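Long-range contacts in citrate synthase (Mycobacterium tuberculosis, PDB 4TVM), which catalyses the condensation of oxaloacetate with acetyl-CoA and water to give citrate and free CoA, a step of the Krebs cycle: residues R109-T114 against P190-T195; A143-Y148 against R248-T253; V183-L188 against F205-E210. All blocks are in the same frame, centred on the assembly; numbering follows the deposited sequence.

The three contacts illustrate how one long helix can border several separate contacts. Helix 159-182 is that helix: it touches side chains of contacts 1 and 2, and its last turns bond to contact 3. Along the chain the segments come as 109-114, 143-148, 183-188, 190-195, 205-210 and 248-253, so contact 1 alternates with both others, while contact 3 falls between the halves of contact 2. Centres lie about 22 Å apart for contacts 1 and 2, about 18 Å for contacts 1 and 3, and about 29 Å for contacts 2 and 3. Contact 2 is buried beside the second subunit; contacts 1 and 3 are peripheral, segment 190-195 leading into helix 196-205 and segment 205-210 leaving it.

Contact 1. Residues R109-T114 against P190-T195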
loop_
_atom_site.group_PDB
_atom_site.type_symbol
_atom_site.label_atom_id
_atom_site.label_comp_id
_atom_site.label_asym_id
_atom_site.label_seq_id
_atom_site.Cartn_x
_atom_site.Cartn_y
_atom_site.Cartn_z
ATOM N N ARG A 109 23.481 17.356 -2.301
ATOM C CA ARG A 109 23.259 16.118 -1.571
ATOM C C ARG A 109 22.567 15.073 -2.448
ATOM O O ARG A 109 22.934 13.899 -2.451
ATOM C CB ARG A 109 22.437 16.426 -0.312
ATOM C CG ARG A 109 22.671 15.487 0.862
ATOM C CD ARG A 109 21.991 16.006 2.132
ATOM N NE ARG A 109 22.863 16.914 2.889
ATOM C CZ ARG A 109 22.582 18.167 3.255
ATOM N NH1 ARG A 109 21.414 18.749 2.958
ATOM N NH2 ARG A 109 23.496 18.859 3.933
ATOM N N ILE A 110 21.583 15.506 -3.223
ATOM C CA ILE A 110 20.896 14.608 -4.142
ATOM C C ILE A 110 21.824 14.211 -5.283
ATOM O O ILE A 110 21.754 13.087 -5.770
ATOM C CB ILE A 110 19.635 15.277 -4.736
ATOM C CG1 ILE A 110 18.578 15.475 -3.660
ATOM C CG2 ILE A 110 19.045 14.455 -5.874
ATOM C CD1 ILE A 110 17.466 16.404 -4.089
ATOM N N GLN A 111 22.678 15.123 -5.736
ATOM C CA GLN A 111 23.445 14.857 -6.956
ATOM C C GLN A 111 24.470 13.773 -6.695
ATOM O O GLN A 111 24.869 13.052 -7.602
ATOM C CB GLN A 111 24.123 16.135 -7.483
ATOM C CG GLN A 111 24.208 16.224 -8.997
ATOM C CD GLN A 111 22.849 16.111 -9.685
ATOM O OE1 GLN A 111 22.653 15.280 -10.570
ATOM N NE2 GLN A 111 21.905 16.947 -9.277
ATOM N N ARG A 112 24.878 13.636 -5.441
ATOM C CA ARG A 112 25.923 12.679 -5.097
ATOM C C ARG A 112 25.355 11.310 -4.660
ATOM O O ARG A 112 26.127 10.429 -4.336
ATOM C CB ARG A 112 26.937 13.298 -4.080
ATOM C CG ARG A 112 26.377 13.694 -2.713
ATOM C CD ARG A 112 27.356 14.531 -1.861
ATOM N NE ARG A 112 26.820 14.766 -0.502
ATOM C CZ ARG A 112 26.733 13.842 0.469
ATOM N NH1 ARG A 112 27.162 12.610 0.260
ATOM N NH2 ARG A 112 26.218 14.145 1.667
ATOM N N HIS A 113 24.034 11.116 -4.722
ATOM C CA HIS A 113 23.403 9.820 -4.377
ATOM C C HIS A 113 22.584 9.161 -5.492
ATOM O O HIS A 113 21.731 8.299 -5.226
ATOM C CB HIS A 113 22.486 9.972 -3.149
ATOM C CG HIS A 113 23.221 10.166 -1.859
ATOM N ND1 HIS A 113 23.843 11.349 -1.529
ATOM C CD2 HIS A 113 23.429 9.330 -0.818
ATOM C CE1 HIS A 113 24.408 11.233 -0.340
ATOM N NE2 HIS A 113 24.166 10.017 0.114
ATOM N N THR A 114 22.856 9.525 -6.739
ATOM C CA THR A 114 22.049 9.058 -7.846
ATOM C C THR A 114 22.467 7.718 -8.375
ATOM O O THR A 114 21.731 7.107 -9.164
ATOM C CB THR A 114 22.118 10.014 -9.031
ATOM O OG1 THR A 114 23.480 10.340 -9.270
ATOM C CG2 THR A 114 21.323 11.280 -8.766
ATOM N N PRO A 190 24.761 8.228 -14.270
ATOM C CA PRO A 190 24.716 9.675 -14.005
ATOM C C PRO A 190 25.930 10.470 -14.482
ATOM O O PRO A 190 27.050 10.016 -14.335
ATOM C CB PRO A 190 24.642 9.745 -12.475
ATOM C CG PRO A 190 23.902 8.513 -12.092
ATOM C CD PRO A 190 24.173 7.468 -13.144
ATOM N N ASP A 191 25.673 11.635 -15.070
ATOM C CA ASP A 191 26.693 12.636 -15.398
ATOM C C ASP A 191 26.626 13.722 -14.318
ATOM O O ASP A 191 25.602 14.372 -14.170
ATOM C CB ASP A 191 26.350 13.231 -16.761
ATOM C CG ASP A 191 27.476 14.063 -17.360
ATOM O OD1 ASP A 191 28.392 14.517 -16.634
ATOM O OD2 ASP A 191 27.431 14.241 -18.594
ATOM N N ASN A 192 27.699 13.915 -13.559
ATOM C CA ASN A 192 27.710 14.961 -12.511
ATOM C C ASN A 192 27.483 16.354 -13.034
ATOM O O ASN A 192 27.220 17.262 -12.268
ATOM C CB ASN A 192 29.026 14.982 -11.717
ATOM C CG ASN A 192 28.945 14.167 -10.440
ATOM O OD1 ASN A 192 27.884 14.063 -9.810
ATOM N ND2 ASN A 192 30.063 13.584 -10.052
ATOM N N SER A 193 27.574 16.513 -14.343
ATOM C CA SER A 193 27.487 17.807 -14.946
ATOM C C SER A 193 26.062 18.116 -15.422
ATOM O O SER A 193 25.869 19.051 -16.189
ATOM C CB SER A 193 28.471 17.880 -16.114
ATOM O OG SER A 193 27.836 17.654 -17.364
ATOM N N LEU A 194 25.069 17.354 -14.972
ATOM C CA LEU A 194 23.726 17.632 -15.374
ATOM C C LEU A 194 22.879 17.834 -14.166
ATOM O O LEU A 194 23.233 17.460 -13.065
ATOM C CB LEU A 194 23.137 16.481 -16.156
ATOM C CG LEU A 194 23.849 16.144 -17.458
ATOM C CD1 LEU A 194 23.057 15.077 -18.188
ATOM C CD2 LEU A 194 24.064 17.373 -18.338
ATOM N N THR A 195 21.737 18.431 -14.440
ATOM C CA THR A 195 20.626 18.589 -13.549
ATOM C C THR A 195 20.024 17.209 -13.352
ATOM O O THR A 195 20.284 16.318 -14.141
ATOM C CB THR A 195 19.687 19.582 -14.264
ATOM O OG1 THR A 195 20.013 20.908 -13.849
ATOM C CG2 THR A 195 18.286 19.360 -14.013
#
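Gln-111 meets Leu-194, and Thr-114 meets Pro-190, at two separate points of the 190-195 loop. Gln-111 leaves the end of helix 100-111 with its CB toward the loop, and a bend at chi2 (56°) swings the amide against the backbone of Leu-194. There OE1 comes to 3.4 Å from Leu-194 O; both are acceptors, so the pair is a contact without a hydrogen bond. The tip of Asn-192 leans in toward the helix end, its OD1 3.9 Å from Gln-111 O.

Thr-114 works differently. OG1 sits between its own backbone N and carbonyl carbon (chi1 47°), where it lies 3.4 Å from Pro-190 CG and also touches Pro-190 CB, the two side chains passing each other in opposite senses. The same hydroxyl gives a weak bond to Gln-111 O at 3.5 Å.

The arrangement joins a helix C-terminus to the connection between helices 159-182 and 196-205, a peripheral corner of the helical citrate synthase fold. Within that connection a type I turn runs from Asp-191 to Leu-194, and Asp-191 OD1 accepts from Ser-193 N at 3.1 Å, an Asx turn; the donor comes from above the carboxylate plane, 50° out of it. Farther out, Thr-114 O is bonded to Thr-173 of helix 159-182, and Asp-191 N to Asn-199 of helix 196-205.

Contact 2. Residues A143-Y148 against R248-T253; sequences ALSAYY and RANLFT
Phe-252 and Leu-144 meet where the C-terminal part of helix 133-147 lies against the start of helix 251-262, a buried meeting of two helix ends in the helical citrate synthase fold, close to the subunit interface. Asn-250 is the N-cap of the second helix, and two residues earlier Arg-248, with positive phi, follows the end of helix 236-246 in a Schellman motif.

Apolar contact dominates. The Phe-252 ring is the centre of it, with CB toward helix 133-147 and CG anti to the carbonyl carbon (chi1 -61°), which carries the ring across to its neighbours. Leu-144 lies over one face, its side chain crossing that of Phe-252 at about a right angle. CB of Leu-144 makes a CH-pi contact, 4.1 Å from the centroid of the Phe-252 ring. At the rim, near the ring plane, Tyr-148 CB packs 4.0 Å from Phe-252 CE2, while the rest of the tyrosine leads off to bond His-117 N through its OH. Leu-167 and Ser-163 of helix 159-182 also touch the phenylalanine.

Polar contact is confined to one corner of this buried surface. Asn-250 uses both ends of its amide: OD1 caps the helix by accepting from Thr-253 N at 2.9 Å, and ND2 reaches over the junction to Ser-145. Bound at both ends, the amide has its rotation fixed, and the first turn of helix 251-262 is thereby coupled to helix 133-147. The second subunit packs close by, its Trp-263 on Thr-253 and its Ser-139 on Ala-143.

Ser-145 OG lies between the Phe-252 edge, with CD2 3.6 Å away in the ring plane, and Asn-250 ND2, which donates to it at 3.3 Å with an N-H...O angle of 154°.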
loop_
_atom_site.group_PDB
_atom_site.type_symbol
_atom_site.label_atom_id
_atom_site.label_comp_id
_atom_site.label_asym_id
_atom_site.label_seq_id
_atom_site.Cartn_x
_atom_site.Cartn_y
_atom_site.Cartn_z
ATOM N N ALA A 143 13.031 -3.660 -2.970
ATOM C CA ALA A 143 14.387 -4.183 -2.822
ATOM C C ALA A 143 15.394 -3.175 -2.219
ATOM O O ALA A 143 16.501 -3.551 -1.781
ATOM C CB ALA A 143 14.885 -4.683 -4.164
ATOM N N LEU A 144 15.045 -1.900 -2.198
ATOM C CA LEU A 144 15.934 -0.879 -1.614
ATOM C C LEU A 144 16.289 -1.158 -0.177
ATOM O O LEU A 144 17.378 -0.810 0.268
ATOM C CB LEU A 144 15.246 0.485 -1.613
ATOM C CG LEU A 144 15.188 1.157 -2.957
ATOM C CD1 LEU A 144 14.190 2.297 -2.898
ATOM C CD2 LEU A 144 16.579 1.669 -3.334
ATOM N N SER A 145 15.337 -1.709 0.569
ATOM C CA SER A 145 15.556 -2.015 1.954
ATOM C C SER A 145 16.598 -3.123 2.071
ATOM O O SER A 145 17.265 -3.248 3.088
ATOM C CB SER A 145 14.255 -2.434 2.616
ATOM O OG SER A 145 13.335 -1.354 2.644
ATOM N N ALA A 146 16.756 -3.912 1.017
ATOM C CA ALA A 146 17.828 -4.892 0.962
ATOM C C ALA A 146 19.222 -4.266 0.801
ATOM O O ALA A 146 20.211 -4.895 1.156
ATOM C CB ALA A 146 17.572 -5.900 -0.168
ATOM N N TYR A 147 19.326 -3.073 0.222
ATOM C CA TYR A 147 20.657 -2.496 -0.063
ATOM C C TYR A 147 21.001 -1.289 0.786
ATOM O O TYR A 147 22.153 -0.876 0.864
ATOM C CB TYR A 147 20.756 -2.099 -1.524
ATOM C CG TYR A 147 20.713 -3.255 -2.437
ATOM C CD1 TYR A 147 19.493 -3.738 -2.914
ATOM C CD2 TYR A 147 21.879 -3.912 -2.810
ATOM C CE1 TYR A 147 19.434 -4.848 -3.758
ATOM C CE2 TYR A 147 21.830 -5.027 -3.652
ATOM C CZ TYR A 147 20.615 -5.476 -4.125
ATOM O OH TYR A 147 20.567 -6.546 -4.963
ATOM N N TYR A 148 19.988 -0.685 1.377
ATOM C CA TYR A 148 20.168 0.510 2.157
ATOM C C TYR A 148 19.494 0.229 3.497
ATOM O O TYR A 148 18.634 0.973 3.944
ATOM C CB TYR A 148 19.607 1.727 1.376
ATOM C CG TYR A 148 20.295 1.868 0.011
ATOM C CD1 TYR A 148 21.508 2.528 -0.118
ATOM C CD2 TYR A 148 19.753 1.301 -1.140
ATOM C CE1 TYR A 148 22.160 2.650 -1.353
ATOM C CE2 TYR A 148 20.392 1.414 -2.371
ATOM C CZ TYR A 148 21.611 2.079 -2.474
ATOM O OH TYR A 148 22.283 2.159 -3.713
ATOM N N ARG A 248 4.241 2.152 11.260
ATOM C CA ARG A 248 5.670 2.464 11.440
ATOM C C ARG A 248 6.521 1.713 10.470
ATOM O O ARG A 248 7.677 1.419 10.742
ATOM C CB ARG A 248 6.153 2.158 12.825
ATOM C CG ARG A 248 5.330 2.791 13.876
ATOM C CD ARG A 248 6.235 3.055 15.039
ATOM N NE ARG A 248 5.452 3.432 16.193
ATOM C CZ ARG A 248 5.944 4.091 17.230
ATOM N NH1 ARG A 248 7.227 4.433 17.261
ATOM N NH2 ARG A 248 5.152 4.399 18.249
ATOM N N ALA A 249 5.950 1.403 9.330
ATOM C CA ALA A 249 6.734 0.882 8.241
ATOM C C ALA A 249 7.826 1.876 7.912
ATOM O O ALA A 249 7.731 3.045 8.280
ATOM C CB ALA A 249 5.851 0.615 7.040
ATOM N N ASN A 250 8.894 1.414 7.266
ATOM C CA ASN A 250 9.973 2.327 6.932
ATOM C C ASN A 250 9.597 3.186 5.724
ATOM O O ASN A 250 8.537 3.024 5.118
ATOM C CB ASN A 250 11.309 1.600 6.775
ATOM C CG ASN A 250 11.485 0.950 5.417
ATOM O OD1 ASN A 250 11.232 1.557 4.384
ATOM N ND2 ASN A 250 11.941 -0.300 5.416
ATOM N N LEU A 251 10.458 4.136 5.410
ATOM C CA LEU A 251 10.170 5.102 4.364
ATOM C C LEU A 251 9.982 4.456 3.024
ATOM O O LEU A 251 9.046 4.770 2.319
ATOM C CB LEU A 251 11.302 6.111 4.274
ATOM C CG LEU A 251 11.073 7.369 3.458
ATOM C CD1 LEU A 251 9.643 7.869 3.484
ATOM C CD2 LEU A 251 12.009 8.440 3.991
ATOM N N PHE A 252 10.862 3.531 2.681
ATOM C CA PHE A 252 10.785 2.840 1.407
ATOM C C PHE A 252 9.527 2.017 1.273
ATOM O O PHE A 252 8.913 1.956 0.204
ATOM C CB PHE A 252 11.992 1.913 1.243
ATOM C CG PHE A 252 13.316 2.628 1.248
ATOM C CD1 PHE A 252 13.421 3.969 0.851
ATOM C CD2 PHE A 252 14.476 1.965 1.643
ATOM C CE1 PHE A 252 14.649 4.618 0.861
ATOM C CE2 PHE A 252 15.714 2.625 1.659
ATOM C CZ PHE A 252 15.795 3.944 1.256
ATOM N N THR A 253 9.149 1.350 2.354
ATOM C CA THR A 253 8.023 0.442 2.284
ATOM C C THR A 253 6.765 1.270 2.132
ATOM O O THR A 253 5.872 0.922 1.354
ATOM C CB THR A 253 7.979 -0.487 3.506
ATOM O OG1 THR A 253 9.283 -1.061 3.716
ATOM C CG2 THR A 253 6.942 -1.577 3.300
#

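Contact 3. Residues V183-L188 against F205-E210; sequences VGQPFL and FGFPAE
Leu-188 reaches from the loop after helix 159-182 onto Gly-206 and Pro-208, and its side chain can be followed outward atom by atom. CB points toward the 205-210 segment but stops short of it, and CG likewise serves to carry the two methyls across. At the fork they part company. CD1 meets Pro-208 CG at 4.0 Å and comes equally near to Gly-206 O. CD2 lies against bare backbone, 3.6 Å from Gly-206 C, with CA and O of the same glycine almost as near and Phe-207 O a little farther; because Gly-206 carries no side chain, the methyl rests directly on the main chain.

Together the segments bracket helix 196-205, one belonging to the connection that leads into it and the other leaving its C-terminus, so the contact joins the loop before this short helix to the loop after it, at the edge of the helical fold. Pro-186 extends the apolar patch: its CG is 3.8 Å from CG of Pro-208, the two side chains crossing at a slant.

Gln-185 meets Phe-207 by another route. CB of Phe-207 points away, yet with CG anti to the carbonyl carbon (chi1 -54°) the ring swings back to the amide. Gln-185, extended beyond CG, sets OE1 3.4 Å from Phe-207 CE1, amide and ring planes 43° apart. Lys-180 NZ, at the end of helix 159-182, donates to this OE1 and also to Gly-206 O, so one ammonium group grips both segments and would probably polarise the two oxygens it holds. Leu-188 O is bonded to Tyr-177 OH of the same helix.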
loop_
_atom_site.group_PDB
_atom_site.type_symbol
_atom_site.label_atom_id
_atom_site.label_comp_id
_atom_site.label_asym_id
_atom_site.label_seq_id
_atom_site.Cartn_x
_atom_site.Cartn_y
_atom_site.Cartn_z
ATOM N N VAL A 183 13.022 -1.994 -23.216
ATOM C CA VAL A 183 13.468 -1.987 -24.591
ATOM C C VAL A 183 14.799 -2.683 -24.437
ATOM O O VAL A 183 15.063 -3.248 -23.366
ATOM C CB VAL A 183 13.510 -0.552 -25.115
ATOM C CG1 VAL A 183 12.090 -0.040 -25.278
ATOM C CG2 VAL A 183 14.257 0.404 -24.171
ATOM N N GLY A 184 15.641 -2.701 -25.446
ATOM C CA GLY A 184 16.819 -3.576 -25.358
ATOM C C GLY A 184 18.034 -2.915 -24.757
ATOM O O GLY A 184 19.110 -3.477 -24.773
ATOM N N GLN A 185 17.886 -1.735 -24.188
ATOM C CA GLN A 185 19.017 -0.813 -24.210
ATOM C C GLN A 185 19.977 -0.810 -23.010
ATOM O O GLN A 185 19.580 -1.070 -21.876
ATOM C CB GLN A 185 18.505 0.580 -24.513
ATOM C CG GLN A 185 17.763 0.610 -25.836
ATOM C CD GLN A 185 17.008 1.895 -26.078
ATOM O OE1 GLN A 185 17.257 2.933 -25.442
ATOM N NE2 GLN A 185 16.109 1.847 -27.031
ATOM N N PRO A 186 21.259 -0.520 -23.273
ATOM C CA PRO A 186 22.224 -0.440 -22.200
ATOM C C PRO A 186 21.808 0.558 -21.177
ATOM O O PRO A 186 21.175 1.560 -21.507
ATOM C CB PRO A 186 23.493 0.084 -22.878
ATOM C CG PRO A 186 23.293 -0.056 -24.309
ATOM C CD PRO A 186 21.890 -0.442 -24.605
ATOM N N PHE A 187 22.176 0.328 -19.940
ATOM C CA PHE A 187 21.953 1.362 -18.958
ATOM C C PHE A 187 23.116 2.299 -19.090
ATOM O O PHE A 187 24.219 1.858 -19.315
ATOM C CB PHE A 187 21.928 0.832 -17.540
ATOM C CG PHE A 187 20.806 -0.132 -17.243
ATOM C CD1 PHE A 187 19.824 -0.475 -18.182
ATOM C CD2 PHE A 187 20.713 -0.681 -15.986
ATOM C CE1 PHE A 187 18.795 -1.356 -17.841
ATOM C CE2 PHE A 187 19.700 -1.550 -15.657
ATOM C CZ PHE A 187 18.737 -1.888 -16.582
ATOM N N LEU A 188 22.871 3.596 -18.937
ATOM C CA LEU A 188 23.957 4.585 -18.768
ATOM C C LEU A 188 24.143 4.889 -17.289
ATOM O O LEU A 188 23.383 4.395 -16.462
ATOM C CB LEU A 188 23.619 5.882 -19.528
ATOM C CG LEU A 188 24.151 5.975 -20.969
ATOM C CD1 LEU A 188 23.923 4.667 -21.698
ATOM C CD2 LEU A 188 23.529 7.134 -21.760
ATOM N N PHE A 205 17.015 8.227 -22.380
ATOM C CA PHE A 205 17.096 8.318 -23.824
ATOM C C PHE A 205 18.494 8.221 -24.387
ATOM O O PHE A 205 18.653 8.048 -25.567
ATOM C CB PHE A 205 16.448 9.643 -24.264
ATOM C CG PHE A 205 14.970 9.683 -24.009
ATOM C CD1 PHE A 205 14.136 8.709 -24.577
ATOM C CD2 PHE A 205 14.417 10.644 -23.199
ATOM C CE1 PHE A 205 12.779 8.716 -24.348
ATOM C CE2 PHE A 205 13.055 10.655 -22.969
ATOM C CZ PHE A 205 12.237 9.689 -23.539
ATOM N N GLY A 206 19.509 8.341 -23.558
ATOM C CA GLY A 206 20.882 8.254 -24.019
ATOM C C GLY A 206 21.264 6.860 -24.499
ATOM O O GLY A 206 20.802 5.850 -23.947
ATOM N N PHE A 207 22.090 6.817 -25.551
ATOM C CA PHE A 207 22.797 5.613 -25.942
ATOM C C PHE A 207 24.267 5.818 -25.666
ATOM O O PHE A 207 24.716 6.942 -25.532
ATOM C CB PHE A 207 22.611 5.352 -27.415
ATOM C CG PHE A 207 21.184 5.306 -27.842
ATOM C CD1 PHE A 207 20.444 4.129 -27.705
ATOM C CD2 PHE A 207 20.565 6.433 -28.381
ATOM C CE1 PHE A 207 19.107 4.080 -28.090
ATOM C CE2 PHE A 207 19.227 6.387 -28.769
ATOM C CZ PHE A 207 18.497 5.216 -28.622
ATOM N N PRO A 208 25.045 4.733 -25.609
ATOM C CA PRO A 208 26.500 4.899 -25.626
ATOM C C PRO A 208 27.064 5.167 -27.053
ATOM O O PRO A 208 28.238 5.504 -27.198
ATOM C CB PRO A 208 27.001 3.562 -25.073
ATOM C CG PRO A 208 25.753 2.795 -24.680
ATOM C CD PRO A 208 24.687 3.317 -25.579
ATOM N N ALA A 209 26.228 5.034 -28.085
ATOM C CA ALA A 209 26.614 5.343 -29.469
ATOM C C ALA A 209 26.909 6.822 -29.775
ATOM O O ALA A 209 27.565 7.127 -30.772
ATOM C CB ALA A 209 25.549 4.827 -30.429
ATOM N N GLU A 210 26.397 7.727 -28.948
ATOM C CA GLU A 210 26.590 9.157 -29.142
ATOM C C GLU A 210 26.507 9.884 -27.805
ATOM O O GLU A 210 25.973 9.355 -26.854
ATOM C CB GLU A 210 25.538 9.709 -30.106
ATOM C CG GLU A 210 24.084 9.456 -29.715
ATOM C CD GLU A 210 23.109 9.895 -30.800
ATOM O OE1 GLU A 210 22.236 10.744 -30.531
ATOM O OE2 GLU A 210 23.217 9.395 -31.938
#